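Long-range contacts in redox-sensing transcriptional repressor rex (PDB 3WG9), which probably represses transcription by binding DNA through a winged-helix domain and adjusts that binding to the cellular NADH/NAD(+) ratio, which it senses with a Rossmann domain: residues Asp134-Ile142 with Asp164-Lys172; Leu81-Ala92 with Gly109-Asp117. All coordinates share one frame; numbering follows the deposited sequence.

Interaction 1: Asp134-Ile142 with Asp164-Lys172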
loop_
_atom_site.group_PDB
_atom_site.type_symbol
_atom_site.label_atom_id
_atom_site.label_comp_id
_atom_site.label_asym_id
_atom_site.label_seq_id
_atom_site.Cartn_x
_atom_site.Cartn_y
_atom_site.Cartn_z
ATOM N N ASP B 134 20.778 17.650 -7.115
ATOM C CA ASP B 134 20.003 18.776 -6.571
ATOM C C ASP B 134 18.628 18.821 -7.244
ATOM O O ASP B 134 18.529 18.846 -8.462
ATOM C CB ASP B 134 20.746 20.101 -6.849
ATOM C CG ASP B 134 20.070 21.342 -6.263
ATOM O OD1 ASP B 134 18.985 21.312 -5.637
ATOM O OD2 ASP B 134 20.689 22.422 -6.429
ATOM N N VAL B 135 17.597 18.767 -6.410
ATOM C CA VAL B 135 16.206 18.903 -6.787
ATOM C C VAL B 135 16.004 20.202 -7.602
ATOM O O VAL B 135 15.085 20.287 -8.380
ATOM C CB VAL B 135 15.293 18.826 -5.537
ATOM C CG1 VAL B 135 15.244 20.164 -4.802
ATOM C CG2 VAL B 135 13.819 18.400 -5.941
ATOM N N GLU B 136 16.846 21.229 -7.443
ATOM C CA GLU B 136 16.667 22.422 -8.324
ATOM C C GLU B 136 16.919 22.076 -9.812
ATOM O O GLU B 136 16.556 22.848 -10.693
ATOM C CB GLU B 136 17.556 23.619 -7.895
ATOM C CG GLU B 136 16.983 24.427 -6.684
ATOM C CD GLU B 136 15.527 24.903 -6.850
ATOM O OE1 GLU B 136 14.710 24.490 -6.009
ATOM O OE2 GLU B 136 15.182 25.644 -7.799
ATOM N N THR B 137 17.560 20.943 -10.124
ATOM C CA THR B 137 17.757 20.583 -11.544
ATOM C C THR B 137 16.681 19.632 -12.087
ATOM O O THR B 137 16.789 19.137 -13.208
ATOM C CB THR B 137 19.087 19.894 -11.790
ATOM O OG1 THR B 137 19.140 18.668 -11.039
ATOM C CG2 THR B 137 20.219 20.826 -11.323
ATOM N N VAL B 138 15.676 19.325 -11.272
ATOM C CA VAL B 138 14.823 18.198 -11.664
ATOM C C VAL B 138 13.972 18.513 -12.918
ATOM O O VAL B 138 13.668 17.632 -13.710
ATOM C CB VAL B 138 13.959 17.703 -10.451
ATOM C CG1 VAL B 138 12.853 18.773 -10.120
ATOM C CG2 VAL B 138 13.356 16.331 -10.756
ATOM N N GLU B 139 13.553 19.754 -13.091
ATOM C CA GLU B 139 12.677 20.051 -14.218
ATOM C C GLU B 139 13.390 19.829 -15.545
ATOM O O GLU B 139 12.858 19.232 -16.477
ATOM C CB GLU B 139 12.170 21.489 -14.111
ATOM C CG GLU B 139 11.147 21.607 -12.995
ATOM C CD GLU B 139 10.794 23.042 -12.733
ATOM O OE1 GLU B 139 10.253 23.689 -13.656
ATOM O OE2 GLU B 139 11.039 23.513 -11.613
ATOM N N ASP B 140 14.619 20.329 -15.606
ATOM C CA ASP B 140 15.436 20.096 -16.781
ATOM C C ASP B 140 15.663 18.583 -16.998
ATOM O O ASP B 140 15.571 18.076 -18.104
ATOM C CB ASP B 140 16.772 20.821 -16.626
ATOM C CG ASP B 140 17.673 20.618 -17.850
ATOM O OD1 ASP B 140 17.509 21.350 -18.853
ATOM O OD2 ASP B 140 18.535 19.703 -17.801
ATOM N N PHE B 141 15.902 17.863 -15.909
ATOM C CA PHE B 141 16.238 16.450 -16.011
ATOM C C PHE B 141 15.035 15.679 -16.585
ATOM O O PHE B 141 15.191 14.767 -17.416
ATOM C CB PHE B 141 16.598 15.908 -14.624
ATOM C CG PHE B 141 17.079 14.500 -14.642
ATOM C CD1 PHE B 141 18.444 14.225 -14.735
ATOM C CD2 PHE B 141 16.161 13.440 -14.551
ATOM C CE1 PHE B 141 18.899 12.908 -14.745
ATOM C CE2 PHE B 141 16.593 12.122 -14.580
ATOM C CZ PHE B 141 17.964 11.853 -14.675
ATOM N N ILE B 142 13.847 16.023 -16.117
ATOM C CA ILE B 142 12.609 15.322 -16.551
ATOM C C ILE B 142 12.443 15.393 -18.058
ATOM O O ILE B 142 12.117 14.400 -18.704
ATOM C CB ILE B 142 11.357 15.905 -15.837
ATOM C CG1 ILE B 142 11.307 15.380 -14.365
ATOM C CG2 ILE B 142 10.101 15.595 -16.650
ATOM C CD1 ILE B 142 10.343 16.249 -13.490
ATOM N N ASP B 164 4.048 20.391 -8.010
ATOM C CA ASP B 164 3.769 21.398 -9.072
ATOM C C ASP B 164 4.920 21.528 -10.061
ATOM O O ASP B 164 4.679 21.707 -11.248
ATOM C CB ASP B 164 3.510 22.789 -8.464
ATOM C CG ASP B 164 2.185 22.872 -7.702
ATOM O OD1 ASP B 164 1.312 21.993 -7.885
ATOM O OD2 ASP B 164 2.005 23.842 -6.932
ATOM N N ARG B 165 6.155 21.464 -9.566
ATOM C CA ARG B 165 7.335 21.545 -10.402
ATOM C C ARG B 165 7.369 20.351 -11.337
ATOM O O ARG B 165 7.743 20.495 -12.516
ATOM C CB ARG B 165 8.635 21.484 -9.569
ATOM C CG ARG B 165 8.807 22.651 -8.597
ATOM C CD ARG B 165 10.137 22.433 -7.960
ATOM N NE ARG B 165 11.203 22.786 -8.884
ATOM C CZ ARG B 165 12.404 23.080 -8.451
ATOM N NH1 ARG B 165 12.618 22.996 -7.133
ATOM N NH2 ARG B 165 13.348 23.473 -9.298
ATOM N N LEU B 166 7.106 19.148 -10.796
ATOM C CA LEU B 166 7.170 17.954 -11.711
ATOM C C LEU B 166 6.130 18.053 -12.794
ATOM O O LEU B 166 6.365 17.714 -13.959
ATOM C CB LEU B 166 6.950 16.611 -10.970
ATOM C CG LEU B 166 7.819 16.362 -9.751
ATOM C CD1 LEU B 166 7.494 14.992 -9.132
ATOM C CD2 LEU B 166 9.282 16.447 -10.033
ATOM N N VAL B 167 4.937 18.489 -12.415
ATOM C CA VAL B 167 3.855 18.703 -13.383
ATOM C C VAL B 167 4.215 19.732 -14.478
ATOM O O VAL B 167 4.067 19.463 -15.683
ATOM C CB VAL B 167 2.551 19.118 -12.626
ATOM C CG1 VAL B 167 1.503 19.669 -13.566
ATOM C CG2 VAL B 167 1.986 17.897 -11.803
ATOM N N ARG B 168 4.743 20.885 -14.105
ATOM C CA ARG B 168 5.025 21.866 -15.169
ATOM C C ARG B 168 6.195 21.399 -16.045
ATOM O O ARG B 168 6.297 21.825 -17.196
ATOM C CB ARG B 168 5.307 23.250 -14.597
ATOM C CG ARG B 168 6.620 23.378 -13.904
ATOM C CD ARG B 168 6.774 24.799 -13.337
ATOM N NE ARG B 168 8.035 24.879 -12.622
ATOM C CZ ARG B 168 8.285 25.772 -11.664
ATOM N NH1 ARG B 168 7.372 26.676 -11.348
ATOM N NH2 ARG B 168 9.466 25.814 -11.077
ATOM N N ALA B 169 7.037 20.470 -15.540
ATOM C CA ALA B 169 8.097 19.940 -16.385
ATOM C C ALA B 169 7.625 18.833 -17.308
ATOM O O ALA B 169 8.424 18.321 -18.105
ATOM C CB ALA B 169 9.319 19.488 -15.572
ATOM N N GLY B 170 6.334 18.483 -17.224
ATOM C CA GLY B 170 5.777 17.478 -18.107
ATOM C C GLY B 170 5.643 16.066 -17.566
ATOM O O GLY B 170 5.521 15.121 -18.324
ATOM N N ILE B 171 5.753 15.903 -16.253
ATOM C CA ILE B 171 5.637 14.538 -15.680
ATOM C C ILE B 171 4.275 13.936 -16.013
ATOM O O ILE B 171 3.266 14.645 -16.117
ATOM C CB ILE B 171 5.875 14.538 -14.112
ATOM C CG1 ILE B 171 6.375 13.159 -13.654
ATOM C CG2 ILE B 171 4.601 14.877 -13.320
ATOM C CD1 ILE B 171 7.818 13.039 -13.837
ATOM N N LYS B 172 4.207 12.618 -16.186
ATOM C CA LYS B 172 2.884 12.016 -16.540
ATOM C C LYS B 172 2.155 11.392 -15.356
ATOM O O LYS B 172 0.926 11.229 -15.369
ATOM C CB LYS B 172 3.017 10.933 -17.622
ATOM C CG LYS B 172 3.700 11.440 -18.948
ATOM C CD LYS B 172 3.750 10.243 -19.950
ATOM C CE LYS B 172 4.221 10.672 -21.358
ATOM N NZ LYS B 172 5.594 11.239 -21.305
#
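E139 CG lies anti to the carbonyl carbon, beside the backbone N (chi1 -73°), and the chain then runs extended across to two arginines, while R165 bends at chi3 (76°) to bring its guanidinium between E139 and E136. R168 holds the E139 carboxylate side-on with two nitrogens: NE donates to OE1 at 2.7 Å and NH2 to OE2 at 2.8 Å. R165 NE adds a second bond to E139 OE2, also 2.8 Å, from the anti side of a carboxylate turned almost perpendicular (89°) to the R165 guanidinium. E139 OE2 is thus gripped from its syn side by R168 and its anti side by R165. At the far end of the R165 guanidinium, NH1 bonds E136 OE1 at 2.8 Å, and V135 O lies over one face. Next to this salt-bridge network the contact turns apolar. I142 CD1 meets L166 CD2 at 3.6 Å and also touches A169 CB; A169 CB packs against E139 CB as well. G170, with positive phi, ends the helix in a Schellman motif; just after it, I171 reaches I142 CD1 with its own CD1. Helices 138-144 and 159-168 pack here as neighbouring helices on one face of a Rossmann-fold sheet.

Interaction 2: Leu81-Ala92 with Gly109-Asp117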
loop_
_atom_site.group_PDB
_atom_site.type_symbol
_atom_site.label_atom_id
_atom_site.label_comp_id
_atom_site.label_asym_id
_atom_site.label_seq_id
_atom_site.Cartn_x
_atom_site.Cartn_y
_atom_site.Cartn_z
ATOM N N LEU B 81 2.827 -4.009 -17.987
ATOM C CA LEU B 81 4.106 -4.518 -17.473
ATOM C C LEU B 81 5.019 -5.136 -18.542
ATOM O O LEU B 81 6.133 -5.514 -18.231
ATOM C CB LEU B 81 3.927 -5.439 -16.259
ATOM C CG LEU B 81 3.111 -4.785 -15.121
ATOM C CD1 LEU B 81 2.898 -5.783 -14.029
ATOM C CD2 LEU B 81 3.902 -3.621 -14.534
ATOM N N ASP B 82 4.562 -5.139 -19.793
ATOM C CA ASP B 82 5.409 -5.438 -20.955
ATOM C C ASP B 82 6.172 -4.200 -21.440
ATOM O O ASP B 82 6.993 -4.309 -22.352
ATOM C CB ASP B 82 4.511 -5.942 -22.090
ATOM C CG ASP B 82 3.465 -4.904 -22.476
ATOM O OD1 ASP B 82 2.752 -4.406 -21.562
ATOM O OD2 ASP B 82 3.406 -4.507 -23.665
ATOM N N LYS B 83 5.874 -3.026 -20.883
ATOM C CA LYS B 83 6.555 -1.786 -21.258
ATOM C C LYS B 83 7.588 -1.434 -20.182
ATOM O O LYS B 83 7.625 -2.070 -19.137
ATOM C CB LYS B 83 5.568 -0.613 -21.380
ATOM C CG LYS B 83 4.330 -0.860 -22.235
ATOM C CD LYS B 83 4.673 -1.023 -23.718
ATOM C CE LYS B 83 3.651 -0.347 -24.651
ATOM N NZ LYS B 83 2.261 -0.917 -24.596
ATOM N N THR B 84 8.398 -0.407 -20.429
ATOM C CA THR B 84 9.303 0.155 -19.401
ATOM C C THR B 84 8.903 1.586 -19.164
ATOM O O THR B 84 8.409 2.254 -20.076
ATOM C CB THR B 84 10.809 0.196 -19.846
ATOM O OG1 THR B 84 10.886 0.838 -21.119
ATOM C CG2 THR B 84 11.399 -1.208 -19.934
ATOM N N TYR B 85 9.199 2.071 -17.957
ATOM C CA TYR B 85 8.791 3.401 -17.518
ATOM C C TYR B 85 10.043 3.992 -16.846
ATOM O O TYR B 85 10.695 3.341 -16.023
ATOM C CB TYR B 85 7.633 3.309 -16.474
ATOM C CG TYR B 85 6.422 2.609 -17.033
ATOM C CD1 TYR B 85 5.496 3.299 -17.820
ATOM C CD2 TYR B 85 6.268 1.233 -16.872
ATOM C CE1 TYR B 85 4.422 2.624 -18.434
ATOM C CE2 TYR B 85 5.200 0.532 -17.486
ATOM C CZ TYR B 85 4.298 1.245 -18.280
ATOM O OH TYR B 85 3.241 0.575 -18.876
ATOM N N ASN B 86 10.372 5.212 -17.219
ATOM C CA ASN B 86 11.485 5.930 -16.581
ATOM C C ASN B 86 10.954 6.656 -15.338
ATOM O O ASN B 86 9.981 7.388 -15.445
ATOM C CB ASN B 86 12.031 6.936 -17.569
ATOM C CG ASN B 86 12.694 6.253 -18.790
ATOM O OD1 ASN B 86 13.075 5.080 -18.708
ATOM N ND2 ASN B 86 12.748 6.965 -19.915
ATOM N N THR B 87 11.605 6.425 -14.204
ATOM C CA THR B 87 11.234 6.975 -12.924
ATOM C C THR B 87 12.340 7.837 -12.349
ATOM O O THR B 87 13.534 7.648 -12.636
ATOM C CB THR B 87 10.891 5.836 -11.930
ATOM O OG1 THR B 87 12.086 5.104 -11.602
ATOM C CG2 THR B 87 9.829 4.902 -12.577
ATOM N N ILE B 88 11.955 8.756 -11.491
ATOM C CA ILE B 88 12.871 9.413 -10.605
ATOM C C ILE B 88 12.265 9.357 -9.234
ATOM O O ILE B 88 11.054 9.247 -9.093
ATOM C CB ILE B 88 13.097 10.895 -10.980
ATOM C CG1 ILE B 88 11.788 11.703 -10.995
ATOM C CG2 ILE B 88 13.758 10.993 -12.356
ATOM C CD1 ILE B 88 11.959 13.182 -11.436
ATOM N N ILE B 89 13.111 9.454 -8.219
ATOM C CA ILE B 89 12.625 9.556 -6.835
ATOM C C ILE B 89 13.045 10.891 -6.325
ATOM O O ILE B 89 14.233 11.282 -6.496
ATOM C CB ILE B 89 13.321 8.429 -6.011
ATOM C CG1 ILE B 89 12.718 7.102 -6.459
ATOM C CG2 ILE B 89 13.107 8.595 -4.496
ATOM C CD1 ILE B 89 13.340 5.852 -5.785
ATOM N N ILE B 90 12.116 11.580 -5.660
ATOM C CA ILE B 90 12.399 12.825 -4.988
ATOM C C ILE B 90 12.458 12.516 -3.468
ATOM O O ILE B 90 11.470 12.018 -2.864
ATOM C CB ILE B 90 11.329 13.897 -5.199
ATOM C CG1 ILE B 90 10.875 14.033 -6.670
ATOM C CG2 ILE B 90 11.827 15.257 -4.581
ATOM C CD1 ILE B 90 12.047 14.250 -7.605
ATOM N N GLY B 91 13.626 12.752 -2.885
ATOM C CA GLY B 91 13.864 12.448 -1.432
ATOM C C GLY B 91 14.909 11.343 -1.323
ATOM O O GLY B 91 14.674 10.227 -1.800
ATOM N N ALA B 92 16.089 11.652 -0.786
ATOM C CA ALA B 92 17.133 10.650 -0.647
ATOM C C ALA B 92 17.339 10.180 0.793
ATOM O O ALA B 92 18.315 9.517 1.037
ATOM C CB ALA B 92 18.490 11.134 -1.208
ATOM N N GLY B 109 10.930 -3.121 -15.226
ATOM C CA GLY B 109 9.848 -2.341 -15.814
ATOM C C GLY B 109 10.005 -0.902 -15.421
ATOM O O GLY B 109 9.790 0.002 -16.221
ATOM N N PHE B 110 10.479 -0.695 -14.208
ATOM C CA PHE B 110 10.523 0.645 -13.701
ATOM C C PHE B 110 11.965 1.113 -13.567
ATOM O O PHE B 110 12.677 0.825 -12.593
ATOM C CB PHE B 110 9.702 0.749 -12.418
ATOM C CG PHE B 110 8.248 0.368 -12.616
ATOM C CD1 PHE B 110 7.299 1.342 -12.893
ATOM C CD2 PHE B 110 7.854 -0.954 -12.578
ATOM C CE1 PHE B 110 5.965 1.017 -13.074
ATOM C CE2 PHE B 110 6.509 -1.296 -12.739
ATOM C CZ PHE B 110 5.575 -0.326 -12.993
ATOM N N ASN B 111 12.389 1.853 -14.571
ATOM C CA ASN B 111 13.799 2.142 -14.668
ATOM C C ASN B 111 14.178 3.434 -13.971
ATOM O O ASN B 111 13.911 4.512 -14.493
ATOM C CB ASN B 111 14.199 2.136 -16.143
ATOM C CG ASN B 111 14.134 0.727 -16.758
ATOM O OD1 ASN B 111 13.802 0.564 -17.929
ATOM N ND2 ASN B 111 14.421 -0.289 -15.953
ATOM N N LEU B 112 14.787 3.332 -12.795
ATOM C CA LEU B 112 15.109 4.518 -12.021
ATOM C C LEU B 112 16.258 5.323 -12.659
ATOM O O LEU B 112 17.358 4.796 -12.733
ATOM C CB LEU B 112 15.531 4.135 -10.591
ATOM C CG LEU B 112 15.844 5.322 -9.664
ATOM C CD1 LEU B 112 14.590 6.170 -9.364
ATOM C CD2 LEU B 112 16.397 4.815 -8.323
ATOM N N LYS B 113 16.020 6.589 -13.027
ATOM C CA LYS B 113 17.010 7.429 -13.738
ATOM C C LYS B 113 17.742 8.428 -12.878
ATOM O O LYS B 113 18.754 8.967 -13.297
ATOM C CB LYS B 113 16.350 8.185 -14.891
ATOM C CG LYS B 113 15.726 7.304 -15.887
ATOM C CD LYS B 113 16.747 6.350 -16.476
ATOM C CE LYS B 113 16.017 5.272 -17.216
ATOM N NZ LYS B 113 16.870 4.532 -18.186
ATOM N N GLY B 114 17.228 8.730 -11.687
ATOM C CA GLY B 114 17.841 9.759 -10.864
ATOM C C GLY B 114 17.100 9.859 -9.548
ATOM O O GLY B 114 15.918 9.467 -9.459
ATOM N N ILE B 115 17.818 10.351 -8.545
ATOM C CA ILE B 115 17.304 10.636 -7.233
ATOM C C ILE B 115 17.628 12.087 -6.914
ATOM O O ILE B 115 18.707 12.583 -7.245
ATOM C CB ILE B 115 17.943 9.686 -6.161
ATOM C CG1 ILE B 115 17.623 8.219 -6.412
ATOM C CG2 ILE B 115 17.631 10.103 -4.706
ATOM C CD1 ILE B 115 18.442 7.344 -5.425
ATOM N N PHE B 116 16.689 12.783 -6.313
ATOM C CA PHE B 116 16.782 14.219 -6.093
ATOM C C PHE B 116 16.589 14.545 -4.617
ATOM O O PHE B 116 15.778 13.918 -3.897
ATOM C CB PHE B 116 15.772 14.939 -6.985
ATOM C CG PHE B 116 16.076 14.750 -8.450
ATOM C CD1 PHE B 116 16.854 15.698 -9.139
ATOM C CD2 PHE B 116 15.707 13.570 -9.101
ATOM C CE1 PHE B 116 17.225 15.501 -10.464
ATOM C CE2 PHE B 116 16.052 13.358 -10.399
ATOM C CZ PHE B 116 16.816 14.342 -11.107
ATOM N N ASP B 117 17.359 15.535 -4.171
ATOM C CA ASP B 117 17.277 15.951 -2.781
ATOM C C ASP B 117 17.678 17.418 -2.608
ATOM O O ASP B 117 18.265 18.040 -3.523
ATOM C CB ASP B 117 18.123 15.016 -1.903
ATOM C CG ASP B 117 17.748 15.108 -0.434
ATOM O OD1 ASP B 117 16.851 14.347 0.013
ATOM O OD2 ASP B 117 18.370 15.985 0.238
HETATM O O HOH W 1 12.080 2.802 -10.200
#
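Strands 85-90 and 110-117 are the two parallel strands of the first beta-alpha-beta unit of a Rossmann fold, joined through helix 94-102. Their backbones alternate as donor and acceptor from Y85 N, bonded to G109 O, to G91 N, bonded to F116 O at 2.6 Å. The pairing is irregular at K113 and G114: T87 O takes K113 N at 2.7 Å, whereas the next bond runs from I89 N to G114 O. On one side of the sheet the Y85 and F110 rings lie side by side, near parallel (planes 26° apart) but slid apart with little overlap, Y85 CD2 coming 3.8 Å from F110 CE1. T87 OG1, placed between its backbone N and carbonyl carbon (chi1 69°), comes 3.1 Å from L112 CA and shares a water with F110 O. Farther along, the I89 and L112 side chains cross at about a right angle, I89 CG1 3.6 Å from L112 CD1. On the other side, F116 CE2 meets I88 CG2, its CB meets I90 CD1, and I89 O lies in the ring plane at its edge. At the C-terminal end, D117 OD1 accepts A92 N at 2.9 Å in a nearly straight bond (171°), while D117 OD2 is taken by N119 N. Replacing D117 with an alanine would probably leave A92 N without this acceptor and the glycine-rich turn less firmly tied to the strand end. G91 and A92 begin that turn, which fits the GxGxxG pattern and probably binds NAD(+); D117, an NAD(+)- and NADH-binding residue, ends the second strand, an acidic position characteristic of the dinucleotide site of Rossmann folds.

Overall arrangement
Interaction 1 packs directly on the strand pair of interaction 2, their centres about 13 Å apart and all four segments within one Rossmann domain. V138 and F141 of helix 138-144 lie on the face bearing I88 and F116: V138 CG2 comes 3.5 Å from I88 CD1, and F141 meets the F116 ring edge-to-face, with F141 CG 3.5 Å from F116 CZ. At the nucleotide end, V135 N probably bonds D117 O (3.1 Å), joining the first turn of interaction 1 to D117, a residue that binds NAD(+) and NADH in other models of this protein. T162, another NADH-binding residue, has its side chain about 5 Å from L166 and about 4 Å from I90, at the nearest atoms. No nucleotide is bound to this chain.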